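Local atomic coordinates of programmed cell death 6-interacting protein (Homo sapiens, PDB entry 5WA1), a protein that sorts cargo into multivesicular bodies and acts in cytokinesis and membrane repair, represented here by its Bro1 domain bound to a CHMP4C peptide. Residues K306-A309 with Y315-V318; G206-I211 with D256-E261; Q159-D164 with F220-T225; V144-A149 with V198-D203. One frame throughout, in Å; residues are numbered along the deposited sequence.

Interaction 1 of 4, residues K306-A309 with Y315-V318; sequences KTVA and YVNV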
loop_
_atom_site.group_PDB
_atom_site.type_symbol
_atom_site.label_atom_id
_atom_site.label_comp_id
_atom_site.label_asym_id
_atom_site.label_seq_id
_atom_site.Cartn_x
_atom_site.Cartn_y
_atom_site.Cartn_z
ATOM N N LYS A 306 -7.078 -17.519 19.303
ATOM C CA LYS A 306 -8.326 -18.280 19.312
ATOM C C LYS A 306 -9.466 -17.475 18.695
ATOM O O LYS A 306 -10.296 -18.024 17.957
ATOM C CB LYS A 306 -8.679 -18.695 20.741
ATOM C CG LYS A 306 -9.951 -19.524 20.867
ATOM C CD LYS A 306 -10.195 -19.914 22.315
ATOM C CE LYS A 306 -11.603 -20.450 22.522
ATOM N NZ LYS A 306 -11.900 -20.622 23.972
ATOM N N THR A 307 -9.524 -16.172 18.980
ATOM C CA THR A 307 -10.594 -15.346 18.424
ATOM C C THR A 307 -10.466 -15.227 16.910
ATOM O O THR A 307 -11.475 -15.217 16.192
ATOM C CB THR A 307 -10.586 -13.966 19.085
ATOM O OG1 THR A 307 -10.688 -14.117 20.506
ATOM C CG2 THR A 307 -11.762 -13.141 18.614
ATOM N N VAL A 308 -9.234 -15.145 16.409
ATOM C CA VAL A 308 -9.001 -15.073 14.970
ATOM C C VAL A 308 -9.339 -16.399 14.306
ATOM O O VAL A 308 -9.912 -16.435 13.207
ATOM C CB VAL A 308 -7.543 -14.656 14.705
ATOM C CG1 VAL A 308 -7.195 -14.766 13.230
ATOM C CG2 VAL A 308 -7.329 -13.251 15.189
ATOM N N ALA A 309 -8.988 -17.509 14.964
ATOM C CA ALA A 309 -9.255 -18.831 14.411
ATOM C C ALA A 309 -10.749 -19.099 14.272
ATOM O O ALA A 309 -11.173 -19.751 13.311
ATOM C CB ALA A 309 -8.601 -19.905 15.285
ATOM N N TYR A 315 -10.090 -16.565 6.112
ATOM C CA TYR A 315 -9.199 -15.538 5.587
ATOM C C TYR A 315 -7.750 -15.682 6.032
ATOM O O TYR A 315 -6.860 -15.184 5.331
ATOM C CB TYR A 315 -9.702 -14.138 5.980
ATOM C CG TYR A 315 -11.104 -13.830 5.497
ATOM C CD1 TYR A 315 -11.334 -13.391 4.197
ATOM C CD2 TYR A 315 -12.199 -13.986 6.337
ATOM C CE1 TYR A 315 -12.615 -13.118 3.748
ATOM C CE2 TYR A 315 -13.482 -13.713 5.901
ATOM C CZ TYR A 315 -13.686 -13.280 4.608
ATOM O OH TYR A 315 -14.964 -13.011 4.174
ATOM N N VAL A 316 -7.485 -16.342 7.162
ATOM C CA VAL A 316 -6.127 -16.550 7.656
ATOM C C VAL A 316 -5.996 -17.962 8.210
ATOM O O VAL A 316 -6.977 -18.599 8.596
ATOM C CB VAL A 316 -5.727 -15.533 8.746
ATOM C CG1 VAL A 316 -5.399 -14.183 8.122
ATOM C CG2 VAL A 316 -6.840 -15.407 9.769
ATOM N N ASN A 317 -4.754 -18.442 8.247
ATOM C CA ASN A 317 -4.410 -19.760 8.770
ATOM C C ASN A 317 -3.436 -19.559 9.925
ATOM O O ASN A 317 -2.260 -19.249 9.704
ATOM C CB ASN A 317 -3.804 -20.640 7.676
ATOM C CG ASN A 317 -3.248 -21.947 8.213
ATOM O OD1 ASN A 317 -3.708 -22.462 9.235
ATOM N ND2 ASN A 317 -2.251 -22.493 7.522
ATOM N N VAL A 318 -3.917 -19.739 11.152
ATOM C CA VAL A 318 -3.112 -19.473 12.336
ATOM C C VAL A 318 -2.799 -20.759 13.103
ATOM O O VAL A 318 -2.397 -20.694 14.263
ATOM C CB VAL A 318 -3.788 -18.434 13.247
ATOM C CG1 VAL A 318 -3.907 -17.069 12.541
ATOM C CG2 VAL A 318 -5.156 -18.934 13.698
#
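V308 and A309 meet V316 and V318 in a purely apolar contact that folds the loop leaving helix 291-311 back against that same helix, just before helix 319-340 begins. The evidence is a set of methyl-methyl approaches. V308 does most of the touching through one branch: its CG1 lies 3.5 Å from CG2 of V316 and 4.1 Å from CG1 of V318. That branch stands anti to the backbone N of V308 (chi1 172°), which projects it from the helix toward the loop, and the V308 side chain crosses those of V316 and V318 at about a right angle. A309 adds a second point a residue later, with its CB 3.9 Å from CG2 of V318. The backbone of V316 is close to fully extended (phi -139°, psi 157°), so the loop alternates: V316 and V318 turn toward the helix while N317 between them turns away. V318 is also the N-cap residue of helix 319-340. Its side chain has no polar atom to offer the first turn, and the amide oxygen OD1 of the preceding N317 makes a weak hydrogen bond to the backbone N of K319 instead. Beyond the loop, helix 262-287 closes the cluster: C271 packs on V308, and I272 on both V316 and V318. The contact pins the loop to helix 291-311, and helix 262-287 packs on both. With no hydrogen bond or charge between the segments, adhesion here probably rests on close fit and on keeping water from the methyls.

Interaction 2 of 4, residues G206-I211 with D256-E261; sequences GTLSLI and DTLPKE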
loop_
_atom_site.group_PDB
_atom_site.type_symbol
_atom_site.label_atom_id
_atom_site.label_comp_id
_atom_site.label_asym_id
_atom_site.label_seq_id
_atom_site.Cartn_x
_atom_site.Cartn_y
_atom_site.Cartn_z
ATOM N N GLY A 206 -7.319 7.544 1.328
ATOM C CA GLY A 206 -6.731 7.643 2.653
ATOM C C GLY A 206 -6.698 6.305 3.369
ATOM O O GLY A 206 -5.711 5.965 4.030
ATOM N N THR A 207 -7.770 5.519 3.243
ATOM C CA THR A 207 -7.773 4.206 3.885
ATOM C C THR A 207 -6.806 3.255 3.189
ATOM O O THR A 207 -6.067 2.521 3.849
ATOM C CB THR A 207 -9.188 3.620 3.912
ATOM O OG1 THR A 207 -10.020 4.430 4.747
ATOM C CG2 THR A 207 -9.175 2.196 4.471
ATOM N N LEU A 208 -6.793 3.260 1.854
ATOM C CA LEU A 208 -5.817 2.454 1.128
ATOM C C LEU A 208 -4.393 2.835 1.512
ATOM O O LEU A 208 -3.520 1.968 1.608
ATOM C CB LEU A 208 -6.011 2.618 -0.384
ATOM C CG LEU A 208 -7.332 2.074 -0.935
ATOM C CD1 LEU A 208 -7.487 2.452 -2.407
ATOM C CD2 LEU A 208 -7.380 0.569 -0.761
ATOM N N SER A 209 -4.131 4.130 1.701
ATOM C CA SER A 209 -2.790 4.544 2.098
ATOM C C SER A 209 -2.399 3.919 3.431
ATOM O O SER A 209 -1.269 3.444 3.604
ATOM C CB SER A 209 -2.725 6.067 2.185
ATOM O OG SER A 209 -1.459 6.499 2.642
ATOM N N LEU A 210 -3.321 3.907 4.388
ATOM C CA LEU A 210 -3.027 3.300 5.686
ATOM C C LEU A 210 -2.862 1.788 5.583
ATOM O O LEU A 210 -1.997 1.206 6.257
ATOM C CB LEU A 210 -4.128 3.670 6.670
ATOM C CG LEU A 210 -3.974 3.138 8.089
ATOM C CD1 LEU A 210 -2.582 3.437 8.639
ATOM C CD2 LEU A 210 -5.054 3.771 8.944
ATOM N N ILE A 211 -3.672 1.123 4.756
ATOM C CA ILE A 211 -3.520 -0.323 4.587
ATOM C C ILE A 211 -2.124 -0.659 4.061
ATOM O O ILE A 211 -1.469 -1.599 4.533
ATOM C CB ILE A 211 -4.616 -0.871 3.654
ATOM C CG1 ILE A 211 -5.991 -0.750 4.308
ATOM C CG2 ILE A 211 -4.300 -2.319 3.251
ATOM C CD1 ILE A 211 -7.155 -1.045 3.359
ATOM N N ASP A 256 -18.665 0.242 3.008
ATOM C CA ASP A 256 -18.660 -0.957 2.180
ATOM C C ASP A 256 -18.135 -0.634 0.788
ATOM O O ASP A 256 -18.655 -1.112 -0.223
ATOM C CB ASP A 256 -20.047 -1.582 2.100
ATOM C CG ASP A 256 -20.006 -3.015 1.603
ATOM O OD1 ASP A 256 -19.126 -3.782 2.054
ATOM O OD2 ASP A 256 -20.848 -3.365 0.746
ATOM N N THR A 257 -17.099 0.194 0.721
ATOM C CA THR A 257 -16.607 0.602 -0.587
ATOM C C THR A 257 -15.500 -0.323 -1.079
ATOM O O THR A 257 -15.453 -0.655 -2.268
ATOM C CB THR A 257 -16.145 2.061 -0.532
ATOM O OG1 THR A 257 -15.034 2.196 0.355
ATOM C CG2 THR A 257 -17.266 2.931 -0.019
ATOM N N LEU A 258 -14.637 -0.791 -0.174
ATOM C CA LEU A 258 -13.578 -1.713 -0.548
ATOM C C LEU A 258 -14.137 -3.125 -0.703
ATOM O O LEU A 258 -15.233 -3.423 -0.222
ATOM C CB LEU A 258 -12.463 -1.676 0.492
ATOM C CG LEU A 258 -11.762 -0.319 0.562
ATOM C CD1 LEU A 258 -10.654 -0.334 1.618
ATOM C CD2 LEU A 258 -11.211 0.081 -0.825
ATOM N N PRO A 259 -13.413 -4.008 -1.396
ATOM C CA PRO A 259 -13.891 -5.386 -1.562
ATOM C C PRO A 259 -14.133 -6.070 -0.222
ATOM O O PRO A 259 -13.525 -5.733 0.798
ATOM C CB PRO A 259 -12.755 -6.062 -2.336
ATOM C CG PRO A 259 -12.110 -4.934 -3.094
ATOM C CD PRO A 259 -12.185 -3.753 -2.178
ATOM N N LYS A 260 -15.028 -7.065 -0.255
ATOM C CA LYS A 260 -15.576 -7.674 0.955
ATOM C C LYS A 260 -14.494 -8.205 1.885
ATOM O O LYS A 260 -14.636 -8.155 3.114
ATOM C CB LYS A 260 -16.517 -8.818 0.576
ATOM C CG LYS A 260 -17.981 -8.466 0.516
ATOM C CD LYS A 260 -18.825 -9.726 0.678
ATOM C CE LYS A 260 -18.370 -10.530 1.894
ATOM N NZ LYS A 260 -19.359 -11.565 2.324
ATOM N N GLU A 261 -13.424 -8.748 1.318
ATOM C CA GLU A 261 -12.417 -9.431 2.112
ATOM C C GLU A 261 -11.480 -8.478 2.842
ATOM O O GLU A 261 -10.743 -8.930 3.715
ATOM C CB GLU A 261 -11.604 -10.377 1.221
ATOM C CG GLU A 261 -10.826 -9.686 0.102
ATOM C CD GLU A 261 -11.634 -9.486 -1.178
ATOM O OE1 GLU A 261 -12.885 -9.545 -1.132
ATOM O OE2 GLU A 261 -11.004 -9.273 -2.237
#
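L258 reaches from the loop before helix 262-287 toward T207, L208 and I211 on helix 202-226. At the root, CB is still 5.7 Å from the closest atom of the three, CD2 of L208. One bond further, CG has closed to 4.7 Å from that same methyl, and true packing begins only at the two tips. CD1 continues the chain in its extended form, anti to CA (chi2 180°), and so goes deepest: it lies 4.0 Å from CD1 of I211, the two side chains meeting tip to tip, and 4.1 Å from CG2 of T207. The other methyl, CD2, turns to L208 and rests 3.9 Å from its CD2; CD1 of L258 touches that methyl too, at 4.1 Å. T207, L208 and I211 are spaced one and four residues along the helix, so they present a common face for one leucine. Bro1 domains are built largely of packed helices, and the family is placed with the TPR-like folds; here a leucine from an interhelical loop fills the site. T207 shows its methyl to L258 while its hydroxyl OG1 is hydrogen-bonded to OE1 of Q251 and to the backbone O of D203, so the polar end is satisfied away from L258, by helix 231-252 and the preceding turn of its own helix. F120 packs against both L208 and L258, and V262 and L266 pack on I211.

Interaction 3 of 4, residues Q159-D164 with F220-T225; sequences QNLDND and FFLKAT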
loop_
_atom_site.group_PDB
_atom_site.type_symbol
_atom_site.label_atom_id
_atom_site.label_comp_id
_atom_site.label_asym_id
_atom_site.label_seq_id
_atom_site.Cartn_x
_atom_site.Cartn_y
_atom_site.Cartn_z
ATOM N N GLN A 159 5.487 -10.905 -3.705
ATOM C CA GLN A 159 6.879 -11.182 -3.392
ATOM C C GLN A 159 6.994 -12.393 -2.473
ATOM O O GLN A 159 6.129 -12.639 -1.628
ATOM C CB GLN A 159 7.532 -9.957 -2.758
ATOM C CG GLN A 159 7.595 -8.771 -3.712
ATOM C CD GLN A 159 8.232 -9.140 -5.040
ATOM O OE1 GLN A 159 9.340 -9.673 -5.084
ATOM N NE2 GLN A 159 7.523 -8.867 -6.135
ATOM N N ASN A 160 8.056 -13.169 -2.679
ATOM C CA ASN A 160 8.387 -14.272 -1.786
ATOM C C ASN A 160 8.989 -13.677 -0.526
ATOM O O ASN A 160 10.093 -13.125 -0.554
ATOM C CB ASN A 160 9.351 -15.239 -2.465
ATOM C CG ASN A 160 9.908 -16.292 -1.510
ATOM O OD1 ASN A 160 9.349 -16.552 -0.439
ATOM N ND2 ASN A 160 11.024 -16.900 -1.896
ATOM N N LEU A 161 8.256 -13.757 0.574
ATOM C CA LEU A 161 8.731 -13.143 1.799
ATOM C C LEU A 161 9.673 -14.049 2.577
ATOM O O LEU A 161 10.148 -13.650 3.646
ATOM C CB LEU A 161 7.540 -12.729 2.657
ATOM C CG LEU A 161 6.583 -11.791 1.917
ATOM C CD1 LEU A 161 5.572 -11.253 2.891
ATOM C CD2 LEU A 161 7.334 -10.652 1.224
ATOM N N ASP A 162 9.946 -15.250 2.068
ATOM C CA ASP A 162 10.995 -16.116 2.590
ATOM C C ASP A 162 12.356 -15.767 1.995
ATOM O O ASP A 162 13.332 -16.497 2.193
ATOM C CB ASP A 162 10.633 -17.581 2.314
ATOM C CG ASP A 162 11.549 -18.568 3.023
ATOM O OD1 ASP A 162 11.516 -18.630 4.270
ATOM O OD2 ASP A 162 12.295 -19.292 2.325
ATOM N N ASN A 163 12.434 -14.655 1.277
ATOM C CA ASN A 163 13.653 -14.212 0.627
ATOM C C ASN A 163 13.861 -12.737 0.932
ATOM O O ASN A 163 12.911 -11.949 0.890
ATOM C CB ASN A 163 13.577 -14.448 -0.885
ATOM C CG ASN A 163 14.719 -13.813 -1.625
ATOM O OD1 ASN A 163 14.702 -12.614 -1.882
ATOM N ND2 ASN A 163 15.729 -14.610 -1.966
ATOM N N ASP A 164 15.110 -12.365 1.226
ATOM C CA ASP A 164 15.378 -11.012 1.705
ATOM C C ASP A 164 15.116 -9.976 0.622
ATOM O O ASP A 164 14.608 -8.886 0.907
ATOM C CB ASP A 164 16.815 -10.899 2.210
ATOM C CG ASP A 164 17.084 -9.574 2.899
ATOM O OD1 ASP A 164 16.603 -9.390 4.041
ATOM O OD2 ASP A 164 17.774 -8.719 2.302
ATOM N N PHE A 220 8.481 -5.334 7.609
ATOM C CA PHE A 220 9.630 -5.126 8.485
ATOM C C PHE A 220 9.606 -6.077 9.675
ATOM O O PHE A 220 10.666 -6.510 10.139
ATOM C CB PHE A 220 9.681 -3.677 8.965
ATOM C CG PHE A 220 10.393 -2.765 8.012
ATOM C CD1 PHE A 220 11.762 -2.590 8.097
ATOM C CD2 PHE A 220 9.697 -2.107 7.015
ATOM C CE1 PHE A 220 12.428 -1.765 7.213
ATOM C CE2 PHE A 220 10.355 -1.270 6.123
ATOM C CZ PHE A 220 11.728 -1.101 6.224
ATOM N N PHE A 221 8.414 -6.416 10.169
ATOM C CA PHE A 221 8.314 -7.424 11.220
ATOM C C PHE A 221 8.786 -8.780 10.706
ATOM O O PHE A 221 9.541 -9.487 11.386
ATOM C CB PHE A 221 6.869 -7.482 11.740
ATOM C CG PHE A 221 6.512 -8.775 12.415
ATOM C CD1 PHE A 221 6.829 -8.988 13.749
ATOM C CD2 PHE A 221 5.865 -9.782 11.715
ATOM C CE1 PHE A 221 6.508 -10.193 14.369
ATOM C CE2 PHE A 221 5.547 -10.983 12.322
ATOM C CZ PHE A 221 5.873 -11.190 13.656
ATOM N N LEU A 222 8.371 -9.151 9.490
ATOM C CA LEU A 222 8.815 -10.418 8.910
ATOM C C LEU A 222 10.320 -10.418 8.674
ATOM O O LEU A 222 10.995 -11.440 8.875
ATOM C CB LEU A 222 8.061 -10.690 7.608
ATOM C CG LEU A 222 6.558 -10.940 7.783
ATOM C CD1 LEU A 222 5.880 -11.035 6.430
ATOM C CD2 LEU A 222 6.321 -12.211 8.586
ATOM N N LYS A 223 10.866 -9.276 8.258
ATOM C CA LYS A 223 12.311 -9.149 8.088
ATOM C C LYS A 223 13.036 -9.337 9.417
ATOM O O LYS A 223 14.042 -10.052 9.499
ATOM C CB LYS A 223 12.631 -7.783 7.484
ATOM C CG LYS A 223 14.068 -7.322 7.631
ATOM C CD LYS A 223 14.962 -8.039 6.666
ATOM C CE LYS A 223 16.337 -7.399 6.609
ATOM N NZ LYS A 223 17.321 -8.404 6.153
ATOM N N ALA A 224 12.539 -8.690 10.472
ATOM C CA ALA A 224 13.177 -8.824 11.778
ATOM C C ALA A 224 13.123 -10.263 12.273
ATOM O O ALA A 224 14.107 -10.778 12.827
ATOM C CB ALA A 224 12.512 -7.881 12.780
ATOM N N THR A 225 11.987 -10.931 12.075
ATOM C CA THR A 225 11.859 -12.322 12.499
ATOM C C THR A 225 12.816 -13.213 11.729
ATOM O O THR A 225 13.458 -14.098 12.305
ATOM C CB THR A 225 10.421 -12.808 12.306
ATOM O OG1 THR A 225 9.542 -12.012 13.102
ATOM C CG2 THR A 225 10.292 -14.259 12.738
#
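D164 and K223 form a salt bridge between the first turn of helix 164-191 and helix 202-226, with OD1 facing NZ. The modelled separation of 2.4 Å from D164 OD1 to K223 NZ is shorter than such a bond should be, so the pairing is clear but its length is doubtful. The lysine gets there by a bend at chi2 (76°), which swings its otherwise extended chain toward the aspartate. At the other end of the contact, well away from the charged pair, CD1 of L161 touches CD1 of L222 at 3.6 Å, the side chains crossing at a slant. In this helical Bro1 domain the contact borders the site of the CHMP4C peptide: K223 makes a cation-pi contact with an aromatic side chain of the bound peptide, D164 OD2 a weak hydrogen bond to an aromatic one. K223 NZ also pairs with D227, so two carboxylates probably steady its charge. Further out, the loop holds its own shape. N160 to N163 is a type I turn, and OD1 of N160 accepts from the backbone N of D162 at 2.9 Å as an Asx turn. N163 then caps the helix, its OD1 receiving the backbone N of G166.

Interaction 4 of 4, residues V144-A149 with V198-D203; sequences VLFNCA and VDISPD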
loop_
_atom_site.group_PDB
_atom_site.type_symbol
_atom_site.label_atom_id
_atom_site.label_comp_id
_atom_site.label_asym_id
_atom_site.label_seq_id
_atom_site.Cartn_x
_atom_site.Cartn_y
_atom_site.Cartn_z
ATOM N N VAL A 144 -4.074 7.786 -13.134
ATOM C CA VAL A 144 -2.810 7.131 -13.450
ATOM C C VAL A 144 -2.012 6.874 -12.178
ATOM O O VAL A 144 -1.449 5.788 -11.993
ATOM C CB VAL A 144 -2.020 7.965 -14.477
ATOM C CG1 VAL A 144 -0.571 7.520 -14.532
ATOM C CG2 VAL A 144 -2.656 7.819 -15.828
ATOM N N LEU A 145 -1.962 7.852 -11.270
ATOM C CA LEU A 145 -1.237 7.626 -10.023
ATOM C C LEU A 145 -1.902 6.539 -9.187
ATOM O O LEU A 145 -1.214 5.794 -8.481
ATOM C CB LEU A 145 -1.123 8.923 -9.218
ATOM C CG LEU A 145 -0.268 8.787 -7.948
ATOM C CD1 LEU A 145 1.104 8.213 -8.288
ATOM C CD2 LEU A 145 -0.145 10.123 -7.209
ATOM N N PHE A 146 -3.232 6.432 -9.258
ATOM C CA PHE A 146 -3.932 5.331 -8.604
ATOM C C PHE A 146 -3.429 3.988 -9.108
ATOM O O PHE A 146 -3.196 3.064 -8.322
ATOM C CB PHE A 146 -5.440 5.456 -8.847
ATOM C CG PHE A 146 -6.270 4.451 -8.078
ATOM C CD1 PHE A 146 -6.477 3.170 -8.576
ATOM C CD2 PHE A 146 -6.847 4.798 -6.866
ATOM C CE1 PHE A 146 -7.229 2.249 -7.867
ATOM C CE2 PHE A 146 -7.615 3.886 -6.153
ATOM C CZ PHE A 146 -7.805 2.610 -6.654
ATOM N N ASN A 147 -3.281 3.853 -10.426
ATOM C CA ASN A 147 -2.841 2.579 -10.985
ATOM C C ASN A 147 -1.375 2.310 -10.682
ATOM O O ASN A 147 -0.990 1.147 -10.546
ATOM C CB ASN A 147 -3.110 2.542 -12.496
ATOM C CG ASN A 147 -4.568 2.244 -12.812
ATOM O OD1 ASN A 147 -5.416 2.295 -11.925
ATOM N ND2 ASN A 147 -4.864 1.929 -14.071
ATOM N N CYS A 148 -0.541 3.354 -10.585
ATOM C CA CYS A 148 0.828 3.140 -10.116
ATOM C C CYS A 148 0.814 2.514 -8.730
ATOM O O CYS A 148 1.481 1.501 -8.478
ATOM C CB CYS A 148 1.603 4.455 -10.076
ATOM S SG CYS A 148 1.847 5.274 -11.675
ATOM N N ALA A 149 0.049 3.113 -7.816
ATOM C CA ALA A 149 -0.049 2.586 -6.456
ATOM C C ALA A 149 -0.639 1.180 -6.448
ATOM O O ALA A 149 -0.131 0.287 -5.757
ATOM C CB ALA A 149 -0.895 3.532 -5.602
ATOM N N VAL A 198 -15.971 7.086 -6.214
ATOM C CA VAL A 198 -15.662 6.777 -4.820
ATOM C C VAL A 198 -14.262 6.180 -4.686
ATOM O O VAL A 198 -13.596 6.374 -3.661
ATOM C CB VAL A 198 -16.742 5.850 -4.230
ATOM C CG1 VAL A 198 -16.418 5.489 -2.783
ATOM C CG2 VAL A 198 -18.106 6.517 -4.304
ATOM N N ASP A 199 -13.771 5.486 -5.718
ATOM C CA ASP A 199 -12.497 4.784 -5.580
ATOM C C ASP A 199 -11.331 5.752 -5.372
ATOM O O ASP A 199 -10.414 5.465 -4.593
ATOM C CB ASP A 199 -12.250 3.886 -6.794
ATOM C CG ASP A 199 -12.165 4.664 -8.104
ATOM O OD1 ASP A 199 -12.559 5.854 -8.138
ATOM O OD2 ASP A 199 -11.714 4.066 -9.109
ATOM N N ILE A 200 -11.354 6.912 -6.030
ATOM C CA ILE A 200 -10.271 7.885 -5.884
ATOM C C ILE A 200 -10.638 9.006 -4.920
ATOM O O ILE A 200 -9.867 9.956 -4.757
ATOM C CB ILE A 200 -9.837 8.455 -7.250
ATOM C CG1 ILE A 200 -10.984 9.211 -7.916
ATOM C CG2 ILE A 200 -9.305 7.331 -8.131
ATOM C CD1 ILE A 200 -10.568 9.968 -9.182
ATOM N N SER A 201 -11.793 8.913 -4.266
ATOM C CA SER A 201 -12.198 9.950 -3.334
ATOM C C SER A 201 -11.301 9.916 -2.095
ATOM O O SER A 201 -10.778 8.858 -1.723
ATOM C CB SER A 201 -13.663 9.773 -2.937
ATOM O OG SER A 201 -13.825 8.659 -2.064
ATOM N N PRO A 202 -11.095 11.073 -1.451
ATOM C CA PRO A 202 -10.114 11.153 -0.348
ATOM C C PRO A 202 -10.313 10.123 0.751
ATOM O O PRO A 202 -9.323 9.603 1.285
ATOM C CB PRO A 202 -10.304 12.583 0.170
ATOM C CG PRO A 202 -10.779 13.354 -1.036
ATOM C CD PRO A 202 -11.631 12.399 -1.825
ATOM N N ASP A 203 -11.562 9.807 1.104
ATOM C CA ASP A 203 -11.789 8.823 2.160
ATOM C C ASP A 203 -11.280 7.443 1.757
ATOM O O ASP A 203 -10.656 6.742 2.561
ATOM C CB ASP A 203 -13.272 8.766 2.514
ATOM C CG ASP A 203 -13.646 9.756 3.593
ATOM O OD1 ASP A 203 -12.919 10.760 3.747
ATOM O OD2 ASP A 203 -14.659 9.529 4.292
#
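F146 sets its ring obliquely against the turn that carries D199 and I200, presenting neither a clean face nor a clean edge to it. Two neighbouring ring atoms do the work. CD2 lies 3.7 Å from the CG2 methyl of I200, and CE2 comes within 3.6 Å of the backbone O of D199. The ring reaches that far because CG of F146 stands anti to its own backbone N (chi1 -173°), directing the phenyl group from helix 137-157 at the turn. On the other side, I200 offers CG2, which points away from its own carbonyl carbon, while CG1 and CD1 lead away from the phenylalanine. The backbone O of D199 is buried by the contact and has no hydrogen-bonding partner in the model, so what it meets here is the aromatic carbon CE2. Within the Bro1 domain the site joins helix 137-157 to the turn just before helix 202-226, deep among the helices; F181 of helix 164-191 packs edge-to-face with F146. The turn is braced from within. The V198 carbonyl O accepts both the backbone N of S201, at 3.2 Å, and its OG, at 2.8 Å, the two approaching from the same face of the carbonyl plane. S201 occupies the N-cap position, yet its hydroxyl serves this turn and makes no capping bond. The carboxylate of D199 faces other partners: OD2 forms a salt bridge with NZ of K31 and accepts from the backbone N of A119. In the plane of the F146 ring, at its edge, sits OD1 of N147, which accepts from the backbone N of K31.

Interactions 2, 3 and 4 share helix 202-226, held just before its start by interaction 4, a little further on by interaction 2 and near its end by interaction 3. Interactions 2 and 4 are buried and adjoin, with L208 CD1 4.0 Å from F146 CE2. Interaction 1 lies about 23 Å from the chain centre, measured centre to centre, yet is also buried; it borders interaction 2 where Y315 CE1 meets E261 CB at 3.9 Å. Only interaction 3 is partly buried, and it alone joins its segments through opposite charges, beside the bound peptide. Interactions 1 and 2 rely on aliphatic groups, whereas interaction 4 sets an aromatic ring against a methyl and a carbonyl oxygen.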